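Local coordinates for protein taurine:2-oxoglutarate aminotransferase (PDB 6JIX) that probably transfers the amino group of taurine to 2-oxoglutarate with the help of pyridoxal 5'-phosphate, as a class-III aminotransferase, at residues Y197-R200 against L201-L205; E232-M235 against E236-A240; A161-L164 against G165-P169; T261-F265 against A266-F270. All coordinates share one frame; numbering follows the deposited sequence.

Contact 1 of 4, residues Y197-R200 against L201-L205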
loop_
_atom_site.group_PDB
_atom_site.type_symbol
_atom_site.label_atom_id
_atom_site.label_comp_id
_atom_site.label_asym_id
_atom_site.label_seq_id
_atom_site.Cartn_x
_atom_site.Cartn_y
_atom_site.Cartn_z
ATOM N N TYR A 197 -29.352 -16.514 -9.185
ATOM C CA TYR A 197 -28.270 -16.035 -8.329
ATOM C C TYR A 197 -28.671 -14.792 -7.531
ATOM O O TYR A 197 -28.244 -14.634 -6.382
ATOM C CB TYR A 197 -27.009 -15.810 -9.161
ATOM C CG TYR A 197 -26.246 -17.106 -9.294
ATOM C CD1 TYR A 197 -26.560 -18.020 -10.291
ATOM C CD2 TYR A 197 -25.270 -17.455 -8.368
ATOM C CE1 TYR A 197 -25.883 -19.225 -10.391
ATOM C CE2 TYR A 197 -24.597 -18.655 -8.458
ATOM C CZ TYR A 197 -24.902 -19.532 -9.475
ATOM O OH TYR A 197 -24.230 -20.729 -9.569
ATOM N N LEU A 198 -29.523 -13.927 -8.082
ATOM C CA LEU A 198 -30.078 -12.849 -7.271
ATOM C C LEU A 198 -30.907 -13.396 -6.110
ATOM O O LEU A 198 -30.872 -12.848 -5.000
ATOM C CB LEU A 198 -30.928 -11.932 -8.144
ATOM C CG LEU A 198 -30.178 -11.090 -9.161
ATOM C CD1 LEU A 198 -31.137 -10.158 -9.860
ATOM C CD2 LEU A 198 -29.094 -10.306 -8.433
ATOM N N HIS A 199 -31.643 -14.489 -6.328
ATOM C CA HIS A 199 -32.456 -15.016 -5.236
ATOM C C HIS A 199 -31.588 -15.665 -4.164
ATOM O O HIS A 199 -31.876 -15.533 -2.972
ATOM C CB HIS A 199 -33.502 -16.008 -5.749
ATOM C CG HIS A 199 -34.306 -16.635 -4.654
ATOM N ND1 HIS A 199 -34.049 -17.904 -4.178
ATOM C CD2 HIS A 199 -35.337 -16.158 -3.919
ATOM C CE1 HIS A 199 -34.895 -18.187 -3.202
ATOM N NE2 HIS A 199 -35.689 -17.146 -3.030
ATOM N N ARG A 200 -30.547 -16.397 -4.574
ATOM C CA ARG A 200 -29.568 -16.925 -3.627
ATOM C C ARG A 200 -28.967 -15.818 -2.774
ATOM O O ARG A 200 -28.773 -15.989 -1.563
ATOM C CB ARG A 200 -28.449 -17.655 -4.360
ATOM C CG ARG A 200 -28.844 -18.883 -5.129
ATOM C CD ARG A 200 -27.575 -19.615 -5.495
ATOM N NE ARG A 200 -27.753 -20.498 -6.634
ATOM C CZ ARG A 200 -26.822 -21.342 -7.066
ATOM N NH1 ARG A 200 -25.642 -21.419 -6.451
ATOM N NH2 ARG A 200 -27.078 -22.107 -8.114
ATOM N N LEU A 201 -28.616 -14.688 -3.398
ATOM C CA LEU A 201 -28.004 -13.601 -2.641
ATOM C C LEU A 201 -29.018 -12.951 -1.700
ATOM O O LEU A 201 -28.736 -12.747 -0.515
ATOM C CB LEU A 201 -27.394 -12.584 -3.599
ATOM C CG LEU A 201 -26.856 -11.289 -2.989
ATOM C CD1 LEU A 201 -25.748 -11.557 -1.945
ATOM C CD2 LEU A 201 -26.384 -10.347 -4.086
ATOM N N ASP A 202 -30.212 -12.640 -2.205
ATOM C CA ASP A 202 -31.284 -12.128 -1.353
ATOM C C ASP A 202 -31.532 -13.052 -0.158
ATOM O O ASP A 202 -31.632 -12.601 0.993
ATOM C CB ASP A 202 -32.564 -11.958 -2.187
ATOM C CG ASP A 202 -33.620 -11.124 -1.490
ATOM O OD1 ASP A 202 -33.342 -10.564 -0.419
ATOM O OD2 ASP A 202 -34.743 -11.016 -2.013
ATOM N N GLU A 203 -31.620 -14.362 -0.415
ATOM C CA GLU A 203 -31.899 -15.294 0.671
ATOM C C GLU A 203 -30.772 -15.297 1.691
ATOM O O GLU A 203 -31.024 -15.347 2.897
ATOM C CB GLU A 203 -32.132 -16.693 0.122
ATOM C CG GLU A 203 -33.211 -17.442 0.884
ATOM C CD GLU A 203 -33.427 -18.862 0.371
ATOM O OE1 GLU A 203 -32.556 -19.382 -0.374
ATOM O OE2 GLU A 203 -34.475 -19.454 0.718
ATOM N N GLN A 204 -29.519 -15.263 1.224
ATOM C CA GLN A 204 -28.393 -15.229 2.146
ATOM C C GLN A 204 -28.343 -13.913 2.913
ATOM O O GLN A 204 -28.094 -13.906 4.128
ATOM C CB GLN A 204 -27.088 -15.468 1.401
ATOM C CG GLN A 204 -25.912 -15.583 2.341
ATOM C CD GLN A 204 -24.621 -15.831 1.630
ATOM O OE1 GLN A 204 -24.528 -15.621 0.429
ATOM N NE2 GLN A 204 -23.612 -16.285 2.359
ATOM N N LEU A 205 -28.600 -12.792 2.237
ATOM C CA LEU A 205 -28.713 -11.525 2.955
ATOM C C LEU A 205 -29.769 -11.621 4.049
ATOM O O LEU A 205 -29.540 -11.207 5.190
ATOM C CB LEU A 205 -29.039 -10.387 1.992
ATOM C CG LEU A 205 -27.924 -9.910 1.061
ATOM C CD1 LEU A 205 -28.505 -9.019 -0.029
ATOM C CD2 LEU A 205 -26.840 -9.186 1.865
#
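Y197-R200 and L201-L205 are consecutive turns of one alpha helix, 190-208, joined by four i to i+4 backbone hydrogen bonds. L201 N reaches Y197 O at 3.0 Å, D202 N reaches L198 O at 2.9 Å in a nearly straight bond (173°), and E203 N and Q204 N likewise bind H199 O and R200 O, somewhat more bent. One turn apart on the outer side, the H199 ring and the E203 carboxylate meet obliquely, their planes 45° apart and H199 CE1 3.9 Å from E203 OE1. H199 CG stands anti to the backbone N (chi1 177°), which carries the imidazole along the helix toward E203, yet H199 ND1 stays 4.3 Å from E203 OE1, a near approach without a bond. Further back, the extended R200 chain lays NE 4.0 Å above the plane of the Y197 ring, over its centre, while R200 NE is salt-bridged to D196. The inner side of the helix faces two elements of the sheet and a second helix: L201 rests on F137 of strand 135-139 and F174 of strand 171-174, Q204 NE2 binds H173 O, and D202 OD1 binds Y245 OH of helix 234-245.

Contact 2 of 4, residues E232-M235 against E236-A240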
loop_
_atom_site.group_PDB
_atom_site.type_symbol
_atom_site.label_atom_id
_atom_site.label_comp_id
_atom_site.label_asym_id
_atom_site.label_seq_id
_atom_site.Cartn_x
_atom_site.Cartn_y
_atom_site.Cartn_z
ATOM N N GLU A 232 -26.620 -11.169 -17.947
ATOM C CA GLU A 232 -27.388 -9.950 -18.139
ATOM C C GLU A 232 -28.266 -9.690 -16.935
ATOM O O GLU A 232 -28.897 -10.607 -16.421
ATOM C CB GLU A 232 -28.264 -10.092 -19.388
ATOM C CG GLU A 232 -28.913 -8.808 -19.843
ATOM C CD GLU A 232 -27.886 -7.782 -20.304
ATOM O OE1 GLU A 232 -28.228 -6.572 -20.312
ATOM O OE2 GLU A 232 -26.741 -8.184 -20.656
ATOM N N GLY A 233 -28.281 -8.445 -16.462
ATOM C CA GLY A 233 -29.183 -8.042 -15.396
ATOM C C GLY A 233 -28.728 -8.324 -13.973
ATOM O O GLY A 233 -29.365 -7.821 -13.033
ATOM N N TYR A 234 -27.671 -9.122 -13.782
ATOM C CA TYR A 234 -27.201 -9.482 -12.441
ATOM C C TYR A 234 -26.684 -8.272 -11.658
ATOM O O TYR A 234 -27.101 -8.042 -10.519
ATOM C CB TYR A 234 -26.117 -10.546 -12.555
ATOM C CG TYR A 234 -25.576 -11.079 -11.250
ATOM C CD1 TYR A 234 -26.375 -11.836 -10.381
ATOM C CD2 TYR A 234 -24.251 -10.859 -10.895
ATOM C CE1 TYR A 234 -25.859 -12.345 -9.194
ATOM C CE2 TYR A 234 -23.731 -11.371 -9.714
ATOM C CZ TYR A 234 -24.531 -12.107 -8.873
ATOM O OH TYR A 234 -23.991 -12.595 -7.710
ATOM N N MET A 235 -25.769 -7.490 -12.243
ATOM C CA MET A 235 -25.224 -6.339 -11.523
ATOM C C MET A 235 -26.324 -5.352 -11.164
ATOM O O MET A 235 -26.283 -4.727 -10.095
ATOM C CB MET A 235 -24.149 -5.626 -12.349
ATOM C CG MET A 235 -22.856 -6.377 -12.548
ATOM S SD MET A 235 -22.237 -7.172 -11.064
ATOM C CE MET A 235 -21.179 -5.932 -10.311
ATOM N N GLU A 236 -27.310 -5.187 -12.043
ATOM C CA GLU A 236 -28.404 -4.269 -11.742
ATOM C C GLU A 236 -29.234 -4.780 -10.579
ATOM O O GLU A 236 -29.680 -3.995 -9.731
ATOM C CB GLU A 236 -29.290 -4.076 -12.973
ATOM C CG GLU A 236 -28.689 -3.170 -14.041
ATOM C CD GLU A 236 -27.749 -3.902 -14.983
ATOM O OE1 GLU A 236 -27.537 -5.123 -14.799
ATOM O OE2 GLU A 236 -27.219 -3.242 -15.907
ATOM N N GLY A 237 -29.414 -6.102 -10.498
ATOM C CA GLY A 237 -30.187 -6.664 -9.407
ATOM C C GLY A 237 -29.468 -6.563 -8.077
ATOM O O GLY A 237 -30.096 -6.331 -7.036
ATOM N N VAL A 238 -28.148 -6.751 -8.088
ATOM C CA VAL A 238 -27.363 -6.517 -6.884
ATOM C C VAL A 238 -27.551 -5.084 -6.403
ATOM O O VAL A 238 -27.802 -4.840 -5.217
ATOM C CB VAL A 238 -25.885 -6.844 -7.133
ATOM C CG1 VAL A 238 -25.059 -6.513 -5.865
ATOM C CG2 VAL A 238 -25.740 -8.301 -7.533
ATOM N N ARG A 239 -27.440 -4.115 -7.315
ATOM C CA ARG A 239 -27.684 -2.715 -6.955
ATOM C C ARG A 239 -29.078 -2.537 -6.365
ATOM O O ARG A 239 -29.283 -1.724 -5.453
ATOM C CB ARG A 239 -27.498 -1.813 -8.178
ATOM C CG ARG A 239 -27.827 -0.357 -7.933
ATOM C CD ARG A 239 -26.773 0.300 -7.072
ATOM N NE ARG A 239 -27.129 0.317 -5.651
ATOM C CZ ARG A 239 -26.446 0.990 -4.732
ATOM N NH1 ARG A 239 -25.375 1.695 -5.091
ATOM N NH2 ARG A 239 -26.828 0.966 -3.457
ATOM N N ALA A 240 -30.053 -3.282 -6.882
ATOM C CA ALA A 240 -31.411 -3.187 -6.360
ATOM C C ALA A 240 -31.491 -3.719 -4.932
ATOM O O ALA A 240 -32.116 -3.096 -4.062
ATOM C CB ALA A 240 -32.373 -3.941 -7.281
HETATM O O HOH W 1 -26.284 -6.494 -16.421
#
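Y234 and V238, one helical turn apart, form the dense side of this contact. V238 CG2 sits over the middle of one face of the Y234 ring, 4.2 Å from its centroid and only 10° off the ring normal, a CH-pi contact. The ring takes up this place because Y234 CG lies anti to the backbone N (chi1 -177°), trailing along the flank on which V238 CG2 projects. The same pair is tied through the backbone, V238 N to Y234 O at 2.9 Å, and R239 N binds M235 O one residue on. Around these residues the packing is close: Y234 and V238 both touch L198 of helix 190-208, and M235 and V238 lie on M218 and M249. Those two methionines belong to strands 213-219 and 248-252, between which helix 234-245 forms the crossover of a beta-alpha-beta unit, the repeating element of the large domain in fold-type-I pyridoxal-phosphate enzymes. The first turn is looser and wetter. G233, with a positive phi of 84°, is the N-cap, and its O accepts from G237 N at 3.1 Å. A bend at chi2 folds the E236 chain back until OE1 is 3.4 Å from G233 CA. A water accepts from G233 N at 2.8 Å and donates to E236 OE1, bridging the cap to the carboxylate; E236 OE2 is taken by D271 N. At the other end the R239 guanidinium leads away to salt bridges with D275 and D243.

Contact 3 of 4, residues A161-L164 against G165-P169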
loop_
_atom_site.group_PDB
_atom_site.type_symbol
_atom_site.label_atom_id
_atom_site.label_comp_id
_atom_site.label_asym_id
_atom_site.label_seq_id
_atom_site.Cartn_x
_atom_site.Cartn_y
_atom_site.Cartn_z
ATOM N N ALA A 161 -4.150 -18.566 3.392
ATOM C CA ALA A 161 -2.984 -18.190 4.185
ATOM C C ALA A 161 -3.319 -17.048 5.130
ATOM O O ALA A 161 -2.989 -17.100 6.319
ATOM C CB ALA A 161 -1.817 -17.803 3.276
ATOM N N THR A 162 -4.007 -16.016 4.631
ATOM C CA THR A 162 -4.365 -14.904 5.509
ATOM C C THR A 162 -5.222 -15.384 6.675
ATOM O O THR A 162 -5.217 -14.774 7.754
ATOM C CB THR A 162 -5.082 -13.799 4.730
ATOM O OG1 THR A 162 -4.227 -13.298 3.696
ATOM C CG2 THR A 162 -5.418 -12.649 5.654
ATOM N N GLU A 163 -5.967 -16.467 6.471
ATOM C CA GLU A 163 -6.844 -17.017 7.490
ATOM C C GLU A 163 -6.100 -17.791 8.574
ATOM O O GLU A 163 -6.730 -18.201 9.553
ATOM C CB GLU A 163 -7.897 -17.898 6.818
ATOM C CG GLU A 163 -8.940 -17.074 6.079
ATOM C CD GLU A 163 -10.096 -17.902 5.525
ATOM O OE1 GLU A 163 -9.896 -19.090 5.160
ATOM O OE2 GLU A 163 -11.215 -17.347 5.452
ATOM N N LEU A 164 -4.788 -17.985 8.453
ATOM C CA LEU A 164 -4.027 -18.543 9.563
ATOM C C LEU A 164 -4.198 -17.658 10.795
ATOM O O LEU A 164 -4.040 -16.436 10.731
ATOM C CB LEU A 164 -2.553 -18.678 9.181
ATOM C CG LEU A 164 -2.239 -19.821 8.199
ATOM C CD1 LEU A 164 -0.909 -19.636 7.468
ATOM C CD2 LEU A 164 -2.275 -21.160 8.903
ATOM N N GLY A 165 -4.543 -18.264 11.921
ATOM C CA GLY A 165 -4.926 -17.467 13.066
ATOM C C GLY A 165 -6.406 -17.123 13.175
ATOM O O GLY A 165 -6.814 -16.594 14.218
ATOM N N GLY A 166 -7.223 -17.389 12.135
ATOM C CA GLY A 166 -8.655 -17.091 12.141
ATOM C C GLY A 166 -9.160 -16.142 11.056
ATOM O O GLY A 166 -8.407 -15.292 10.561
ATOM N N SER A 167 -10.428 -16.285 10.655
ATOM C CA SER A 167 -11.035 -15.346 9.721
ATOM C C SER A 167 -11.398 -14.068 10.455
ATOM O O SER A 167 -11.898 -14.113 11.581
ATOM C CB SER A 167 -12.308 -15.925 9.108
ATOM O OG SER A 167 -12.187 -17.317 8.904
ATOM N N ALA A 168 -11.185 -12.929 9.812
ATOM C CA ALA A 168 -11.598 -11.688 10.445
ATOM C C ALA A 168 -13.125 -11.617 10.435
ATOM O O ALA A 168 -13.757 -11.982 9.437
ATOM C CB ALA A 168 -10.979 -10.485 9.732
ATOM N N PRO A 169 -13.750 -11.150 11.517
ATOM C CA PRO A 169 -15.213 -11.218 11.601
ATOM C C PRO A 169 -15.895 -10.272 10.620
ATOM O O PRO A 169 -15.362 -9.227 10.234
ATOM C CB PRO A 169 -15.513 -10.820 13.055
ATOM C CG PRO A 169 -14.190 -10.807 13.757
ATOM C CD PRO A 169 -13.165 -10.515 12.705
#
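E163 and S167 leave the chain on similar headings, so that the carboxylate and the hydroxyl end up neighbours: E163 OE2 is 3.6 Å from S167 OG, and E163 CD is 4.0 Å from the same oxygen. This is an approach of polar ends rather than a bond. The E163 chain starts with CG anti to the carbonyl carbon (chi1 -73°) and runs on extended, which places OE2 where R159 NH1 meets it in a salt bridge. L164 takes a very different course, its side chain diverging widely from that of E163. E163 and L164 are the first two residues of a type II beta turn that ends at G166, closed by G166 N to E163 O at 2.8 Å with the donor above the carbonyl plane. G165 holds the third position with phi near 90°, where a side chain would run into L164 O. The turn thus leads the chain out of the short helix 159-162 into the loop before strand 171-174, an outermost strand, within this chain, of the seven-stranded sheet. Helix 148-153 lies beside both halves, T162 OG1 binding S151 OG and A168 N binding N152 OD1, while L164 packs on M129 of the second subunit.

Contact 4 of 4, residues T261-F265 against A266-F270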
loop_
_atom_site.group_PDB
_atom_site.type_symbol
_atom_site.label_atom_id
_atom_site.label_comp_id
_atom_site.label_asym_id
_atom_site.label_seq_id
_atom_site.Cartn_x
_atom_site.Cartn_y
_atom_site.Cartn_z
ATOM N N THR A 261 -12.390 -2.014 -20.489
ATOM C CA THR A 261 -13.588 -2.633 -21.050
ATOM C C THR A 261 -14.233 -1.813 -22.159
ATOM O O THR A 261 -15.310 -2.188 -22.637
ATOM C CB THR A 261 -14.628 -2.869 -19.946
ATOM O OG1 THR A 261 -15.202 -1.610 -19.539
ATOM C CG2 THR A 261 -13.983 -3.610 -18.734
ATOM N N GLY A 262 -13.638 -0.681 -22.540
ATOM C CA GLY A 262 -14.228 0.227 -23.499
ATOM C C GLY A 262 -14.951 1.410 -22.885
ATOM O O GLY A 262 -15.329 2.333 -23.612
ATOM N N LYS A 263 -15.138 1.414 -21.574
ATOM C CA LYS A 263 -15.673 2.545 -20.837
ATOM C C LYS A 263 -14.633 2.962 -19.805
ATOM O O LYS A 263 -13.717 2.198 -19.478
ATOM C CB LYS A 263 -17.011 2.174 -20.162
ATOM C CG LYS A 263 -18.229 2.153 -21.104
ATOM C CD LYS A 263 -19.163 3.338 -20.819
ATOM C CE LYS A 263 -20.374 3.336 -21.720
ATOM N NZ LYS A 263 -20.637 1.956 -22.165
ATOM N N MET A 264 -14.734 4.195 -19.308
ATOM C CA MET A 264 -13.722 4.633 -18.348
ATOM C C MET A 264 -13.709 3.733 -17.109
ATOM O O MET A 264 -12.643 3.319 -16.641
ATOM C CB MET A 264 -13.926 6.097 -17.964
ATOM C CG MET A 264 -12.753 6.674 -17.164
ATOM S SD MET A 264 -11.256 7.105 -18.133
ATOM C CE MET A 264 -11.952 7.282 -19.780
ATOM N N PHE A 265 -14.879 3.402 -16.573
ATOM C CA PHE A 265 -14.976 2.424 -15.503
ATOM C C PHE A 265 -15.902 1.306 -15.949
ATOM O O PHE A 265 -16.915 1.553 -16.608
ATOM C CB PHE A 265 -15.478 3.065 -14.209
ATOM C CG PHE A 265 -14.588 4.163 -13.708
ATOM C CD1 PHE A 265 -13.270 3.894 -13.347
ATOM C CD2 PHE A 265 -15.052 5.473 -13.619
ATOM C CE1 PHE A 265 -12.426 4.918 -12.890
ATOM C CE2 PHE A 265 -14.214 6.499 -13.169
ATOM C CZ PHE A 265 -12.901 6.218 -12.809
ATOM N N ALA A 266 -15.536 0.068 -15.619
ATOM C CA ALA A 266 -16.335 -1.061 -16.082
ATOM C C ALA A 266 -17.757 -0.996 -15.541
ATOM O O ALA A 266 -18.703 -1.350 -16.254
ATOM C CB ALA A 266 -15.672 -2.390 -15.706
ATOM N N TRP A 267 -17.949 -0.505 -14.315
ATOM C CA TRP A 267 -19.326 -0.440 -13.848
ATOM C C TRP A 267 -20.174 0.455 -14.752
ATOM O O TRP A 267 -21.402 0.328 -14.761
ATOM C CB TRP A 267 -19.392 0.007 -12.378
ATOM C CG TRP A 267 -18.835 1.360 -12.077
ATOM C CD1 TRP A 267 -17.615 1.642 -11.528
ATOM C CD2 TRP A 267 -19.490 2.629 -12.267
ATOM N NE1 TRP A 267 -17.459 3.001 -11.388
ATOM C CE2 TRP A 267 -18.594 3.630 -11.827
ATOM C CE3 TRP A 267 -20.736 3.016 -12.778
ATOM C CZ2 TRP A 267 -18.909 4.993 -11.886
ATOM C CZ3 TRP A 267 -21.045 4.368 -12.836
ATOM C CH2 TRP A 267 -20.133 5.340 -12.393
ATOM N N GLN A 268 -19.544 1.291 -15.581
ATOM C CA GLN A 268 -20.299 2.110 -16.522
ATOM C C GLN A 268 -20.890 1.291 -17.670
ATOM O O GLN A 268 -21.630 1.855 -18.482
ATOM C CB GLN A 268 -19.415 3.225 -17.085
ATOM C CG GLN A 268 -19.314 4.439 -16.171
ATOM C CD GLN A 268 -18.045 5.251 -16.418
ATOM O OE1 GLN A 268 -17.164 4.826 -17.171
ATOM N NE2 GLN A 268 -17.947 6.421 -15.786
ATOM N N ASN A 269 -20.582 -0.010 -17.771
ATOM C CA ASN A 269 -21.243 -0.844 -18.765
ATOM C C ASN A 269 -22.583 -1.349 -18.276
ATOM O O ASN A 269 -23.254 -2.081 -19.011
ATOM C CB ASN A 269 -20.400 -2.077 -19.095
ATOM C CG ASN A 269 -19.118 -1.741 -19.785
ATOM O OD1 ASN A 269 -19.095 -1.511 -20.993
ATOM N ND2 ASN A 269 -18.027 -1.719 -19.029
ATOM N N PHE A 270 -23.006 -0.920 -17.094
ATOM C CA PHE A 270 -24.181 -1.446 -16.429
ATOM C C PHE A 270 -24.989 -0.262 -15.928
ATOM O O PHE A 270 -24.473 0.848 -15.764
ATOM C CB PHE A 270 -23.859 -2.361 -15.234
ATOM C CG PHE A 270 -22.916 -3.506 -15.529
ATOM C CD1 PHE A 270 -23.341 -4.627 -16.224
ATOM C CD2 PHE A 270 -21.616 -3.492 -15.033
ATOM C CE1 PHE A 270 -22.472 -5.699 -16.462
ATOM C CE2 PHE A 270 -20.741 -4.562 -15.267
ATOM C CZ PHE A 270 -21.174 -5.664 -15.978
#
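F265 turns the chain into a 3-10 segment, 266-269, whose first bond runs from Q268 N to F265 O at 2.8 Å. The Q268 side chain returns the bond: OE1 accepts from F265 N at 2.8 Å, nearly straight at the hydrogen (167°) though above the amide carbonyl plane, an arrangement that recalls one half of a capping box. In this loop of the large, cofactor-binding domain, between strands 248-252 and 276-279, the E253 carboxylate receives A266 N and W267 N, and the A266 side chain is about 10 Å from the bound pyridoxal phosphate. The F265 ring and the indole are nearly parallel (9°) but strongly offset, with little overlap; over the indole lies F265 CB, 3.8 Å from the centroid of the five-membered ring. W267 CG stands between the backbone N and the carbonyl carbon (chi1 61°), which lays the indole next to F265. N269 ND2 gives one hydrogen to T261 OG1 at 2.9 Å, in its own amide plane, and the other to a lone pair of A266 O, also at 2.9 Å. With an alanine in place of N269, T261 OG1 would probably be left without the ND2 donor and the backbone at T261 less firmly tied to the 3-10 segment. Q268 NE2, also bound by V101 O, comes to the edge of the F265 ring, 3.7 Å from CD2.

In the fold
Along the chain the order is contact 3, contact 1, contact 2, contact 4, all within the class-III aminotransferase range. Contacts 1 and 2 lie 12 Å apart between centres, on helices 190-208 and 234-245, which pack against each other through L198 and G237 and through Y197 and Y234. Contact 4, its centre 15 Å from that of contact 2, meets it where F270 touches M235 and E236, so a continuous path of packing through contacts 1, 2 and 4 leads from the outer helix toward the cofactor side. Contact 3 touches none of them: about 13 Å from contact 1 at the nearest atoms and 33 Å from contact 4 between centres, it lies separately at the subunit interface.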